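Local structure of putative thioesterase (Escherichia coli, 5UGZ) at residues V45-I50 with V249-I253; D91-H97 with P119-S125; P54-A58 with D78-F83; T193-V199 with F220-R226. The protein is a type-II thioesterase of the colibactin NRPS/PKS pathway, releasing intermediates from the assembly line, presumably by hydrolysing their thioester links. All coordinates share one frame; numbering follows the deposited sequence.

Overall arrangement
All four contacts join parts of one alpha/beta-hydrolase-like domain built round a six-stranded parallel sheet of order 2-1-3-4-5-6. Contact 2 pairs the two central strands 91-97 and 121-125; contact 4 begins the pairing of strands 198-203 and 225-230, about 11 Å away between centres, and V199 bonds to L122 and F124 across the sheet. Contact 3, about 22 Å from contact 1 between centres, ties the loop that follows strand 50-54 to helix 72-83. Along the chain, contacts 3, 2 and 4 follow in series between the segments of contact 1, which brings the C-terminal helix 242-259 back to the start of the sheet, so the two ends of the fold meet.

Contact 1: V45-I50 with V249-I253; sequences VLSDNI and VNQTI
The carboxamide of N250 holds the backbone of the 45-50 loop with both of its polar atoms. N250 ND2 donates to V45 O at 2.9 Å with an angle of 158° at the hydrogen, and that oxygen lies nearly in the amide plane. N250 OD1 takes the backbone N-H of S47 at 3.0 Å, but the donor stands above the carbonyl plane, and the bond is more bent, at 136°. With CG anti to its own carbonyl carbon (chi1 -74°), the amide swings off the helix toward the loop. Since one partner is an acceptor and the other a donor, the flip of the group is settled.

The loop ends in a type I beta turn from S47 to I50, closed by I50 N to S47 O at 2.9 Å, and feeds strand 50-54 at the edge of the parallel sheet; N250 rides on helix 242-259, which covers one side of that sheet. Apolar packing is tightest on the sheet side, where I50 CD1 and I253 CD1 meet tip to tip at 3.6 Å, while L46 CD2 reaches V249 CG1 at 4.2 Å; I50, L46 and V249 all rest on L26 of strand 24-29. Toward solvent the fit is thinner: D48 in the turn is exposed, the partly exposed V45 side chain leans on F242 and V246, and N49 ND2 is bonded to E257 further along the helix.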
loop_
_atom_site.group_PDB
_atom_site.type_symbol
_atom_site.label_atom_id
_atom_site.label_comp_id
_atom_site.label_asym_id
_atom_site.label_seq_id
_atom_site.Cartn_x
_atom_site.Cartn_y
_atom_site.Cartn_z
ATOM N N VAL A 45 13.838 12.516 -2.319
ATOM C CA VAL A 45 14.297 11.847 -3.535
ATOM C C VAL A 45 13.295 11.927 -4.683
ATOM O O VAL A 45 13.682 11.752 -5.853
ATOM C CB VAL A 45 14.659 10.368 -3.234
ATOM C CG1 VAL A 45 16.061 10.275 -2.660
ATOM C CG2 VAL A 45 13.699 9.773 -2.222
ATOM N N LEU A 46 12.022 12.210 -4.427
ATOM C CA LEU A 46 11.024 12.278 -5.485
ATOM C C LEU A 46 11.331 13.406 -6.461
ATOM O O LEU A 46 11.923 14.433 -6.102
ATOM C CB LEU A 46 9.632 12.505 -4.901
ATOM C CG LEU A 46 8.778 11.344 -4.449
ATOM C CD1 LEU A 46 7.680 11.917 -3.597
ATOM C CD2 LEU A 46 8.185 10.625 -5.660
ATOM N N SER A 47 10.873 13.221 -7.698
ATOM C CA SER A 47 11.123 14.198 -8.745
ATOM C C SER A 47 10.453 15.515 -8.394
ATOM O O SER A 47 9.385 15.551 -7.786
ATOM C CB SER A 47 10.615 13.680 -10.091
ATOM O OG SER A 47 11.383 12.582 -10.546
ATOM N N ASP A 48 11.083 16.610 -8.804
ATOM C CA ASP A 48 10.658 17.927 -8.339
ATOM C C ASP A 48 9.252 18.308 -8.796
ATOM O O ASP A 48 8.613 19.141 -8.149
ATOM C CB ASP A 48 11.684 18.970 -8.789
ATOM C CG ASP A 48 13.069 18.686 -8.233
ATOM O OD1 ASP A 48 13.141 18.286 -7.048
ATOM O OD2 ASP A 48 14.073 18.841 -8.973
ATOM N N ASN A 49 8.749 17.730 -9.886
ATOM C CA ASN A 49 7.374 17.973 -10.292
ATOM C C ASN A 49 6.420 16.876 -9.828
ATOM O O ASN A 49 5.371 16.678 -10.447
ATOM C CB ASN A 49 7.286 18.130 -11.807
ATOM C CG ASN A 49 7.377 16.823 -12.521
ATOM O OD1 ASN A 49 8.027 15.893 -12.051
ATOM N ND2 ASN A 49 6.724 16.732 -13.668
ATOM N N ILE A 50 6.760 16.157 -8.761
ATOM C CA ILE A 50 5.856 15.203 -8.124
ATOM C C ILE A 50 5.521 15.744 -6.744
ATOM O O ILE A 50 6.421 15.971 -5.922
ATOM C CB ILE A 50 6.458 13.792 -8.024
ATOM C CG1 ILE A 50 6.892 13.272 -9.400
ATOM C CG2 ILE A 50 5.445 12.844 -7.377
ATOM C CD1 ILE A 50 7.626 11.962 -9.356
ATOM N N VAL A 249 9.938 4.775 -9.007
ATOM C CA VAL A 249 8.764 5.629 -9.177
ATOM C C VAL A 249 9.104 6.799 -10.082
ATOM O O VAL A 249 8.326 7.156 -10.978
ATOM C CB VAL A 249 8.229 6.110 -7.808
ATOM C CG1 VAL A 249 7.217 7.214 -7.985
ATOM C CG2 VAL A 249 7.594 4.963 -7.048
ATOM N N ASN A 250 10.278 7.409 -9.866
ATOM C CA ASN A 250 10.703 8.556 -10.670
ATOM C C ASN A 250 10.824 8.182 -12.144
ATOM O O ASN A 250 10.345 8.909 -13.016
ATOM C CB ASN A 250 12.037 9.105 -10.151
ATOM C CG ASN A 250 11.898 9.891 -8.841
ATOM O OD1 ASN A 250 10.803 10.293 -8.441
ATOM N ND2 ASN A 250 13.028 10.122 -8.178
ATOM N N GLN A 251 11.460 7.042 -12.428
ATOM C CA GLN A 251 11.701 6.581 -13.795
ATOM C C GLN A 251 10.424 6.123 -14.484
ATOM O O GLN A 251 10.307 6.231 -15.710
ATOM C CB GLN A 251 12.705 5.436 -13.772
ATOM C CG GLN A 251 12.623 4.543 -14.980
ATOM C CD GLN A 251 13.261 3.207 -14.735
ATOM O OE1 GLN A 251 12.841 2.451 -13.867
ATOM N NE2 GLN A 251 14.291 2.910 -15.494
ATOM N N THR A 252 9.472 5.589 -13.719
ATOM C CA THR A 252 8.164 5.243 -14.267
ATOM C C THR A 252 7.414 6.482 -14.739
ATOM O O THR A 252 6.844 6.501 -15.840
ATOM C CB THR A 252 7.352 4.511 -13.207
ATOM O OG1 THR A 252 8.080 3.350 -12.802
ATOM C CG2 THR A 252 5.981 4.110 -13.761
ATOM N N ILE A 253 7.412 7.525 -13.909
ATOM C CA ILE A 253 6.708 8.763 -14.223
ATOM C C ILE A 253 7.437 9.541 -15.313
ATOM O O ILE A 253 6.816 10.069 -16.243
ATOM C CB ILE A 253 6.535 9.589 -12.938
ATOM C CG1 ILE A 253 5.547 8.876 -12.006
ATOM C CG2 ILE A 253 6.077 11.019 -13.264
ATOM C CD1 ILE A 253 5.284 9.593 -10.720
#

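Contact 2: D91-H97 with P119-S125; sequences DYAIFGH and PCALFFS
Y92 and P119 fit ring against ring: P119 CA sits over one face of the tyrosine ring, 3.9 Å from its centroid and 17° off the normal, a CH-pi contact. The ring stands up to meet it because CG lies between backbone N and carbonyl carbon (chi1 71°), and its OH is bonded to D117 O. With an alanine here, P119 would probably lose the surface it rests on and D117 O its hydroxyl partner.

On the face turned to helix 99-113, where I94 meets A104 and F124 meets F105, I94 CB packs against L122 CD2 at 3.6 Å, side by side. The other face is ridged by phenylalanines: F95 crosses F123 at about a right angle, its CD2 3.3 Å from F123 CB, while its CZ presses on S125 CB. The small A93 CB receives the edge of the F123 ring, CE2 4.0 Å away.

These strands, 5° from parallel, form a beta-alpha-beta unit with helix 99-113, and G96 begins what is probably the nucleophile elbow. S125 N to G96 O spans 2.9 Å. H97 ND1 and S125 OG, at the ring edge, share a hydrogen bond of 3.0 Å, which would limit rotation of the imidazole.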
loop_
_atom_site.group_PDB
_atom_site.type_symbol
_atom_site.label_atom_id
_atom_site.label_comp_id
_atom_site.label_asym_id
_atom_site.label_seq_id
_atom_site.Cartn_x
_atom_site.Cartn_y
_atom_site.Cartn_z
ATOM N N ASP A 91 -2.953 14.873 -13.400
ATOM C CA ASP A 91 -2.324 13.559 -13.358
ATOM C C ASP A 91 -2.089 13.092 -11.929
ATOM O O ASP A 91 -1.777 13.881 -11.038
ATOM C CB ASP A 91 -0.980 13.584 -14.079
ATOM C CG ASP A 91 -1.092 14.124 -15.475
ATOM O OD1 ASP A 91 -1.625 13.408 -16.352
ATOM O OD2 ASP A 91 -0.654 15.269 -15.694
ATOM N N TYR A 92 -2.176 11.784 -11.723
ATOM C CA TYR A 92 -1.881 11.235 -10.405
ATOM C C TYR A 92 -1.511 9.763 -10.528
ATOM O O TYR A 92 -1.842 9.093 -11.511
ATOM C CB TYR A 92 -3.070 11.435 -9.449
ATOM C CG TYR A 92 -4.269 10.564 -9.753
ATOM C CD1 TYR A 92 -4.423 9.335 -9.133
ATOM C CD2 TYR A 92 -5.239 10.969 -10.656
ATOM C CE1 TYR A 92 -5.486 8.545 -9.398
ATOM C CE2 TYR A 92 -6.324 10.161 -10.946
ATOM C CZ TYR A 92 -6.440 8.947 -10.304
ATOM O OH TYR A 92 -7.516 8.115 -10.547
ATOM N N ALA A 93 -0.793 9.279 -9.521
ATOM C CA ALA A 93 -0.452 7.873 -9.367
ATOM C C ALA A 93 -0.811 7.459 -7.951
ATOM O O ALA A 93 -1.113 8.298 -7.109
ATOM C CB ALA A 93 1.033 7.615 -9.627
ATOM N N ILE A 94 -0.774 6.154 -7.685
ATOM C CA ILE A 94 -1.057 5.609 -6.364
ATOM C C ILE A 94 -0.025 4.543 -6.034
ATOM O O ILE A 94 0.199 3.627 -6.830
ATOM C CB ILE A 94 -2.472 5.018 -6.266
ATOM C CG1 ILE A 94 -3.463 5.978 -6.937
ATOM C CG2 ILE A 94 -2.810 4.712 -4.788
ATOM C CD1 ILE A 94 -4.902 5.570 -6.856
ATOM N N PHE A 95 0.604 4.672 -4.867
ATOM C CA PHE A 95 1.536 3.692 -4.344
ATOM C C PHE A 95 0.979 3.181 -3.023
ATOM O O PHE A 95 0.499 3.969 -2.209
ATOM C CB PHE A 95 2.943 4.314 -4.135
ATOM C CG PHE A 95 3.946 3.370 -3.533
ATOM C CD1 PHE A 95 3.935 3.093 -2.167
ATOM C CD2 PHE A 95 4.899 2.749 -4.328
ATOM C CE1 PHE A 95 4.849 2.210 -1.598
ATOM C CE2 PHE A 95 5.830 1.864 -3.761
ATOM C CZ PHE A 95 5.797 1.598 -2.393
ATOM N N GLY A 96 1.038 1.872 -2.817
ATOM C CA GLY A 96 0.679 1.289 -1.533
ATOM C C GLY A 96 1.551 0.086 -1.277
ATOM O O GLY A 96 1.942 -0.614 -2.209
ATOM N N HIS A 97 1.887 -0.141 -0.005
ATOM C CA HIS A 97 2.673 -1.301 0.412
ATOM C C HIS A 97 1.782 -2.248 1.204
ATOM O O HIS A 97 1.073 -1.823 2.125
ATOM C CB HIS A 97 3.896 -0.903 1.251
ATOM C CG HIS A 97 4.845 -2.042 1.523
ATOM N ND1 HIS A 97 5.821 -2.436 0.631
ATOM C CD2 HIS A 97 4.951 -2.882 2.579
ATOM C CE1 HIS A 97 6.492 -3.458 1.131
ATOM N NE2 HIS A 97 5.981 -3.749 2.312
ATOM N N PRO A 119 -5.601 6.936 -13.263
ATOM C CA PRO A 119 -4.244 7.336 -12.874
ATOM C C PRO A 119 -3.248 7.168 -14.018
ATOM O O PRO A 119 -3.503 6.455 -14.989
ATOM C CB PRO A 119 -3.910 6.386 -11.716
ATOM C CG PRO A 119 -4.891 5.242 -11.879
ATOM C CD PRO A 119 -6.125 5.866 -12.396
ATOM N N CYS A 120 -2.097 7.842 -13.869
ATOM C CA CYS A 120 -0.938 7.648 -14.752
ATOM C C CYS A 120 -0.400 6.229 -14.667
ATOM O O CYS A 120 -0.082 5.600 -15.690
ATOM C CB CYS A 120 0.214 8.581 -14.352
ATOM S SG CYS A 120 0.001 10.292 -14.529
ATOM N N ALA A 121 -0.196 5.759 -13.438
ATOM C CA ALA A 121 0.471 4.512 -13.103
ATOM C C ALA A 121 0.093 4.157 -11.680
ATOM O O ALA A 121 -0.348 5.008 -10.904
ATOM C CB ALA A 121 1.991 4.620 -13.215
ATOM N N LEU A 122 0.281 2.885 -11.356
ATOM C CA LEU A 122 -0.045 2.319 -10.059
ATOM C C LEU A 122 1.121 1.461 -9.629
ATOM O O LEU A 122 1.688 0.736 -10.448
ATOM C CB LEU A 122 -1.328 1.457 -10.096
ATOM C CG LEU A 122 -2.664 2.172 -10.336
ATOM C CD1 LEU A 122 -3.713 1.153 -10.712
ATOM C CD2 LEU A 122 -3.115 2.955 -9.117
ATOM N N PHE A 123 1.463 1.538 -8.342
ATOM C CA PHE A 123 2.574 0.803 -7.751
ATOM C C PHE A 123 2.023 -0.043 -6.618
ATOM O O PHE A 123 1.420 0.490 -5.685
ATOM C CB PHE A 123 3.660 1.757 -7.233
ATOM C CG PHE A 123 4.147 2.736 -8.258
ATOM C CD1 PHE A 123 5.221 2.423 -9.077
ATOM C CD2 PHE A 123 3.520 3.965 -8.420
ATOM C CE1 PHE A 123 5.677 3.320 -10.029
ATOM C CE2 PHE A 123 3.961 4.865 -9.377
ATOM C CZ PHE A 123 5.045 4.536 -10.188
ATOM N N PHE A 124 2.203 -1.355 -6.704
ATOM C CA PHE A 124 1.792 -2.269 -5.645
ATOM C C PHE A 124 3.056 -2.907 -5.102
ATOM O O PHE A 124 3.676 -3.744 -5.768
ATOM C CB PHE A 124 0.800 -3.320 -6.139
ATOM C CG PHE A 124 -0.431 -2.735 -6.782
ATOM C CD1 PHE A 124 -1.365 -2.045 -6.023
ATOM C CD2 PHE A 124 -0.649 -2.856 -8.146
ATOM C CE1 PHE A 124 -2.492 -1.494 -6.612
ATOM C CE2 PHE A 124 -1.777 -2.302 -8.728
ATOM C CZ PHE A 124 -2.695 -1.622 -7.955
ATOM N N SER A 125 3.433 -2.498 -3.900
ATOM C CA SER A 125 4.662 -2.925 -3.264
ATOM C C SER A 125 4.353 -3.968 -2.190
ATOM O O SER A 125 3.394 -3.825 -1.422
ATOM C CB SER A 125 5.369 -1.703 -2.679
ATOM O OG SER A 125 6.643 -2.013 -2.181
#

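Contact 3: P54-A58 with D78-F83; sequences PLEPA and DLYQQF
Both L55 and L79 hold CG anti to their own carbonyl carbons (chi1 -69° and -76°), which brings L79 CD2 to within 3.9 Å of L55 CB. The contact belongs to a beta-alpha-beta crossover: the chain leaves strand 50-54, passes through this loop into helix 72-83, and returns as strand 91-97, skipping over strand 24-29. L55 carries most of the apolar contact. Its CD2 lies 3.9 Å from Q82 CB, the side chains sliding past each other in opposite directions, and its CD1 faces F83 CB at 4.4 Å.

At the other end A58 CB lies 3.6 Å from D78 OD2. R63 NH2 forms a salt bridge with D78 OD1, while its NH1 donates to E56 O, joining loop to helix through one arginine. Q82 bends at chi2, and its NE2 turns back to D78 O at 3.2 Å. Its OE1, also bonded to K85, accepts a hydrogen bond from a water 3.2 Å away, which accepts from E56 N at 2.9 Å.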
loop_
_atom_site.group_PDB
_atom_site.type_symbol
_atom_site.label_atom_id
_atom_site.label_comp_id
_atom_site.label_asym_id
_atom_site.label_seq_id
_atom_site.Cartn_x
_atom_site.Cartn_y
_atom_site.Cartn_z
ATOM N N PRO A 54 0.702 11.806 0.994
ATOM C CA PRO A 54 0.459 10.648 1.859
ATOM C C PRO A 54 -0.972 10.653 2.359
ATOM O O PRO A 54 -1.499 11.682 2.768
ATOM C CB PRO A 54 1.461 10.839 3.004
ATOM C CG PRO A 54 2.501 11.806 2.466
ATOM C CD PRO A 54 1.754 12.695 1.517
ATOM N N LEU A 55 -1.614 9.495 2.307
ATOM C CA LEU A 55 -2.998 9.365 2.748
ATOM C C LEU A 55 -3.002 8.667 4.094
ATOM O O LEU A 55 -2.480 7.555 4.215
ATOM C CB LEU A 55 -3.847 8.598 1.731
ATOM C CG LEU A 55 -4.120 9.320 0.403
ATOM C CD1 LEU A 55 -5.106 8.556 -0.454
ATOM C CD2 LEU A 55 -4.576 10.757 0.579
ATOM N N GLU A 56 -3.568 9.333 5.105
ATOM C CA GLU A 56 -3.556 8.821 6.467
ATOM C C GLU A 56 -4.804 7.987 6.724
ATOM O O GLU A 56 -5.901 8.555 6.802
ATOM C CB GLU A 56 -3.479 9.962 7.472
ATOM C CG GLU A 56 -3.217 9.502 8.903
ATOM C CD GLU A 56 -1.756 9.183 9.167
ATOM O OE1 GLU A 56 -0.976 10.113 9.475
ATOM O OE2 GLU A 56 -1.387 7.998 9.088
ATOM N N PRO A 57 -4.683 6.664 6.896
ATOM C CA PRO A 57 -5.818 5.854 7.354
ATOM C C PRO A 57 -6.266 6.271 8.743
ATOM O O PRO A 57 -5.471 6.751 9.546
ATOM C CB PRO A 57 -5.251 4.429 7.380
ATOM C CG PRO A 57 -3.985 4.485 6.623
ATOM C CD PRO A 57 -3.461 5.864 6.745
ATOM N N ALA A 58 -7.546 6.047 9.034
ATOM C CA ALA A 58 -8.127 6.515 10.279
ATOM C C ALA A 58 -7.570 5.736 11.467
ATOM O O ALA A 58 -7.248 4.550 11.368
ATOM C CB ALA A 58 -9.650 6.381 10.234
ATOM N N ASP A 78 -13.211 5.969 3.481
ATOM C CA ASP A 78 -12.463 6.878 4.346
ATOM C C ASP A 78 -11.298 7.520 3.598
ATOM O O ASP A 78 -11.124 8.740 3.638
ATOM C CB ASP A 78 -11.988 6.097 5.576
ATOM C CG ASP A 78 -11.172 6.924 6.557
ATOM O OD1 ASP A 78 -11.751 7.781 7.257
ATOM O OD2 ASP A 78 -9.955 6.661 6.668
ATOM N N LEU A 79 -10.499 6.717 2.888
ATOM C CA LEU A 79 -9.352 7.269 2.152
ATOM C C LEU A 79 -9.791 8.143 0.980
ATOM O O LEU A 79 -9.166 9.175 0.707
ATOM C CB LEU A 79 -8.445 6.151 1.658
ATOM C CG LEU A 79 -7.591 5.541 2.759
ATOM C CD1 LEU A 79 -6.795 4.384 2.195
ATOM C CD2 LEU A 79 -6.687 6.579 3.378
ATOM N N TYR A 80 -10.863 7.758 0.274
ATOM C CA TYR A 80 -11.378 8.611 -0.784
ATOM C C TYR A 80 -11.680 10.015 -0.276
ATOM O O TYR A 80 -11.417 11.002 -0.974
ATOM C CB TYR A 80 -12.626 8.006 -1.410
ATOM C CG TYR A 80 -13.164 8.911 -2.495
ATOM C CD1 TYR A 80 -12.520 9.005 -3.730
ATOM C CD2 TYR A 80 -14.283 9.709 -2.275
ATOM C CE1 TYR A 80 -12.994 9.852 -4.721
ATOM C CE2 TYR A 80 -14.753 10.555 -3.266
ATOM C CZ TYR A 80 -14.101 10.614 -4.484
ATOM O OH TYR A 80 -14.558 11.448 -5.471
ATOM N N GLN A 81 -12.255 10.131 0.929
ATOM C CA GLN A 81 -12.480 11.453 1.508
ATOM C C GLN A 81 -11.159 12.198 1.701
ATOM O O GLN A 81 -11.098 13.427 1.557
ATOM C CB GLN A 81 -13.236 11.338 2.842
ATOM C CG GLN A 81 -14.688 10.899 2.731
ATOM C CD GLN A 81 -15.466 11.694 1.699
ATOM O OE1 GLN A 81 -15.060 12.794 1.302
ATOM N NE2 GLN A 81 -16.583 11.138 1.244
ATOM N N GLN A 82 -10.094 11.476 2.047
ATOM C CA GLN A 82 -8.775 12.100 2.109
ATOM C C GLN A 82 -8.325 12.540 0.723
ATOM O O GLN A 82 -7.940 13.696 0.512
ATOM C CB GLN A 82 -7.766 11.127 2.717
ATOM C CG GLN A 82 -8.218 10.483 4.006
ATOM C CD GLN A 82 -8.807 11.484 4.945
ATOM O OE1 GLN A 82 -8.196 12.520 5.214
ATOM N NE2 GLN A 82 -10.023 11.211 5.434
ATOM N N PHE A 83 -8.381 11.612 -0.233
ATOM C CA PHE A 83 -8.003 11.865 -1.616
ATOM C C PHE A 83 -8.593 13.171 -2.135
ATOM O O PHE A 83 -7.878 13.980 -2.737
ATOM C CB PHE A 83 -8.450 10.658 -2.451
ATOM C CG PHE A 83 -8.375 10.853 -3.938
ATOM C CD1 PHE A 83 -7.178 10.699 -4.614
ATOM C CD2 PHE A 83 -9.515 11.146 -4.662
ATOM C CE1 PHE A 83 -7.121 10.851 -5.961
ATOM C CE2 PHE A 83 -9.458 11.302 -6.018
ATOM C CZ PHE A 83 -8.267 11.159 -6.665
HETATM O O HOH W 1 -5.089 11.797 4.812
#

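Contact 4: T193-V199 with F220-R226; sequences TLTCPIV and FTTRKTR
The guanidinium of R223 lies flat against P197, whose CG stands 3.8 Å above the centre of one face; the two side chains run alongside each other, and its NH1 is bonded to G260 O. Here strands 198-203 and 225-230, the last two of the parallel sheet, begin their pairing. The arginine chain bends at chi3 (43°), laying the guanidinium over the proline ring, and L256 of helix 242-259 touches both. A serine in place of R223 would probably uncover the P197 ring and leave G260 O without its donor.

Before the strands proper, T222 N reaches L194 O at 2.8 Å, a single bridge with L194 opposite T221. T221 OG1 takes the N-H of R223 in an ST turn, OG1 being anti to the backbone N (chi1 -177°); it is also modelled only 2.3 Å from C196 O, so short that its exact geometry is doubtful. From the same residue T221 CG2 rests 3.8 Å from I198 CG1, the chains passing in opposite directions.

Further on the parallel ladder sets in: I198 N gives to K224 O at 3.3 Å, and R226 N to I198 O at 2.9 Å. R226 then extends to Q251 through NH1. T225 OG1 is buried without a partner in the model. A single water spans the ladder, donating to I198 O at 2.8 Å and to K224 O at 3.0 Å.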
loop_
_atom_site.group_PDB
_atom_site.type_symbol
_atom_site.label_atom_id
_atom_site.label_comp_id
_atom_site.label_asym_id
_atom_site.label_seq_id
_atom_site.Cartn_x
_atom_site.Cartn_y
_atom_site.Cartn_z
ATOM N N THR A 193 -11.252 -2.882 -16.716
ATOM C CA THR A 193 -9.820 -3.161 -16.675
ATOM C C THR A 193 -9.077 -1.835 -16.641
ATOM O O THR A 193 -9.340 -0.953 -17.468
ATOM C CB THR A 193 -9.353 -3.971 -17.890
ATOM O OG1 THR A 193 -10.047 -5.216 -17.935
ATOM C CG2 THR A 193 -7.883 -4.275 -17.778
ATOM N N LEU A 194 -8.161 -1.697 -15.683
ATOM C CA LEU A 194 -7.290 -0.532 -15.662
ATOM C C LEU A 194 -6.562 -0.417 -16.996
ATOM O O LEU A 194 -6.303 -1.413 -17.678
ATOM C CB LEU A 194 -6.301 -0.635 -14.492
ATOM C CG LEU A 194 -7.002 -0.705 -13.120
ATOM C CD1 LEU A 194 -6.034 -0.950 -11.989
ATOM C CD2 LEU A 194 -7.785 0.549 -12.862
ATOM N N THR A 195 -6.265 0.819 -17.389
ATOM C CA THR A 195 -5.544 1.102 -18.624
ATOM C C THR A 195 -4.263 1.896 -18.363
ATOM O O THR A 195 -3.869 2.733 -19.173
ATOM C CB THR A 195 -6.423 1.864 -19.608
ATOM O OG1 THR A 195 -6.683 3.170 -19.091
ATOM C CG2 THR A 195 -7.722 1.170 -19.813
ATOM N N CYS A 196 -3.618 1.666 -17.233
ATOM C CA CYS A 196 -2.348 2.298 -16.924
ATOM C C CYS A 196 -1.337 1.218 -16.580
ATOM O O CYS A 196 -1.708 0.072 -16.310
ATOM C CB CYS A 196 -2.489 3.285 -15.762
ATOM S SG CYS A 196 -3.013 2.523 -14.229
ATOM N N PRO A 197 -0.046 1.542 -16.608
ATOM C CA PRO A 197 0.963 0.548 -16.235
ATOM C C PRO A 197 0.918 0.246 -14.742
ATOM O O PRO A 197 0.625 1.111 -13.916
ATOM C CB PRO A 197 2.287 1.213 -16.632
ATOM C CG PRO A 197 1.914 2.417 -17.429
ATOM C CD PRO A 197 0.555 2.819 -17.018
ATOM N N ILE A 198 1.186 -1.012 -14.406
ATOM C CA ILE A 198 1.315 -1.467 -13.028
ATOM C C ILE A 198 2.778 -1.799 -12.777
ATOM O O ILE A 198 3.397 -2.525 -13.562
ATOM C CB ILE A 198 0.431 -2.697 -12.749
ATOM C CG1 ILE A 198 -1.060 -2.343 -12.781
ATOM C CG2 ILE A 198 0.827 -3.350 -11.444
ATOM C CD1 ILE A 198 -1.965 -3.475 -12.293
ATOM N N VAL A 199 3.332 -1.285 -11.687
ATOM C CA VAL A 199 4.681 -1.639 -11.262
ATOM C C VAL A 199 4.578 -2.368 -9.932
ATOM O O VAL A 199 3.886 -1.905 -9.021
ATOM C CB VAL A 199 5.596 -0.405 -11.145
ATOM C CG1 VAL A 199 7.014 -0.813 -10.743
ATOM C CG2 VAL A 199 5.594 0.373 -12.452
ATOM N N PHE A 220 -5.205 -7.245 -14.602
ATOM C CA PHE A 220 -5.911 -6.110 -14.019
ATOM C C PHE A 220 -5.641 -4.797 -14.739
ATOM O O PHE A 220 -6.244 -3.777 -14.388
ATOM C CB PHE A 220 -5.555 -5.994 -12.530
ATOM C CG PHE A 220 -6.124 -7.104 -11.705
ATOM C CD1 PHE A 220 -7.478 -7.145 -11.431
ATOM C CD2 PHE A 220 -5.324 -8.139 -11.252
ATOM C CE1 PHE A 220 -8.014 -8.181 -10.696
ATOM C CE2 PHE A 220 -5.858 -9.181 -10.509
ATOM C CZ PHE A 220 -7.196 -9.207 -10.238
ATOM N N THR A 221 -4.767 -4.804 -15.749
ATOM C CA THR A 221 -4.524 -3.650 -16.600
ATOM C C THR A 221 -4.317 -4.123 -18.034
ATOM O O THR A 221 -3.846 -5.237 -18.271
ATOM C CB THR A 221 -3.300 -2.853 -16.122
ATOM O OG1 THR A 221 -3.128 -1.685 -16.939
ATOM C CG2 THR A 221 -2.055 -3.705 -16.210
ATOM N N THR A 222 -4.693 -3.275 -18.993
ATOM C CA THR A 222 -4.376 -3.565 -20.387
ATOM C C THR A 222 -2.960 -3.175 -20.761
ATOM O O THR A 222 -2.511 -3.518 -21.861
ATOM C CB THR A 222 -5.308 -2.831 -21.329
ATOM O OG1 THR A 222 -5.134 -1.423 -21.138
ATOM C CG2 THR A 222 -6.745 -3.219 -21.074
ATOM N N ARG A 223 -2.252 -2.459 -19.898
ATOM C CA ARG A 223 -0.901 -2.045 -20.213
ATOM C C ARG A 223 0.105 -3.000 -19.586
ATOM O O ARG A 223 -0.233 -4.041 -19.013
ATOM C CB ARG A 223 -0.671 -0.592 -19.801
ATOM C CG ARG A 223 -1.563 0.310 -20.613
ATOM C CD ARG A 223 -1.086 1.738 -20.761
ATOM N NE ARG A 223 0.340 1.885 -21.027
ATOM C CZ ARG A 223 0.930 3.066 -21.172
ATOM N NH1 ARG A 223 0.209 4.175 -21.097
ATOM N NH2 ARG A 223 2.232 3.150 -21.391
ATOM N N LYS A 224 1.372 -2.665 -19.776
ATOM C CA LYS A 224 2.459 -3.490 -19.288
ATOM C C LYS A 224 2.457 -3.516 -17.759
ATOM O O LYS A 224 2.331 -2.478 -17.104
ATOM C CB LYS A 224 3.776 -2.934 -19.838
ATOM C CG LYS A 224 5.036 -3.567 -19.323
ATOM C CD LYS A 224 6.234 -2.898 -19.966
ATOM C CE LYS A 224 7.541 -3.658 -19.731
ATOM N NZ LYS A 224 8.182 -3.350 -18.400
ATOM N N THR A 225 2.556 -4.710 -17.192
ATOM C CA THR A 225 2.980 -4.877 -15.811
ATOM C C THR A 225 4.497 -5.031 -15.772
ATOM O O THR A 225 5.099 -5.594 -16.692
ATOM C CB THR A 225 2.306 -6.100 -15.197
ATOM O OG1 THR A 225 0.891 -5.872 -15.119
ATOM C CG2 THR A 225 2.876 -6.404 -13.820
ATOM N N ARG A 226 5.120 -4.520 -14.715
ATOM C CA ARG A 226 6.569 -4.612 -14.574
ATOM C C ARG A 226 6.928 -4.957 -13.137
ATOM O O ARG A 226 6.396 -4.360 -12.195
ATOM C CB ARG A 226 7.258 -3.304 -14.964
ATOM C CG ARG A 226 8.708 -3.304 -14.598
ATOM C CD ARG A 226 9.308 -1.938 -14.732
ATOM N NE ARG A 226 10.757 -2.029 -14.841
ATOM C CZ ARG A 226 11.589 -1.026 -14.590
ATOM N NH1 ARG A 226 11.111 0.148 -14.200
ATOM N NH2 ARG A 226 12.900 -1.201 -14.713
HETATM O O HOH W 2 4.813 -1.452 -15.681
#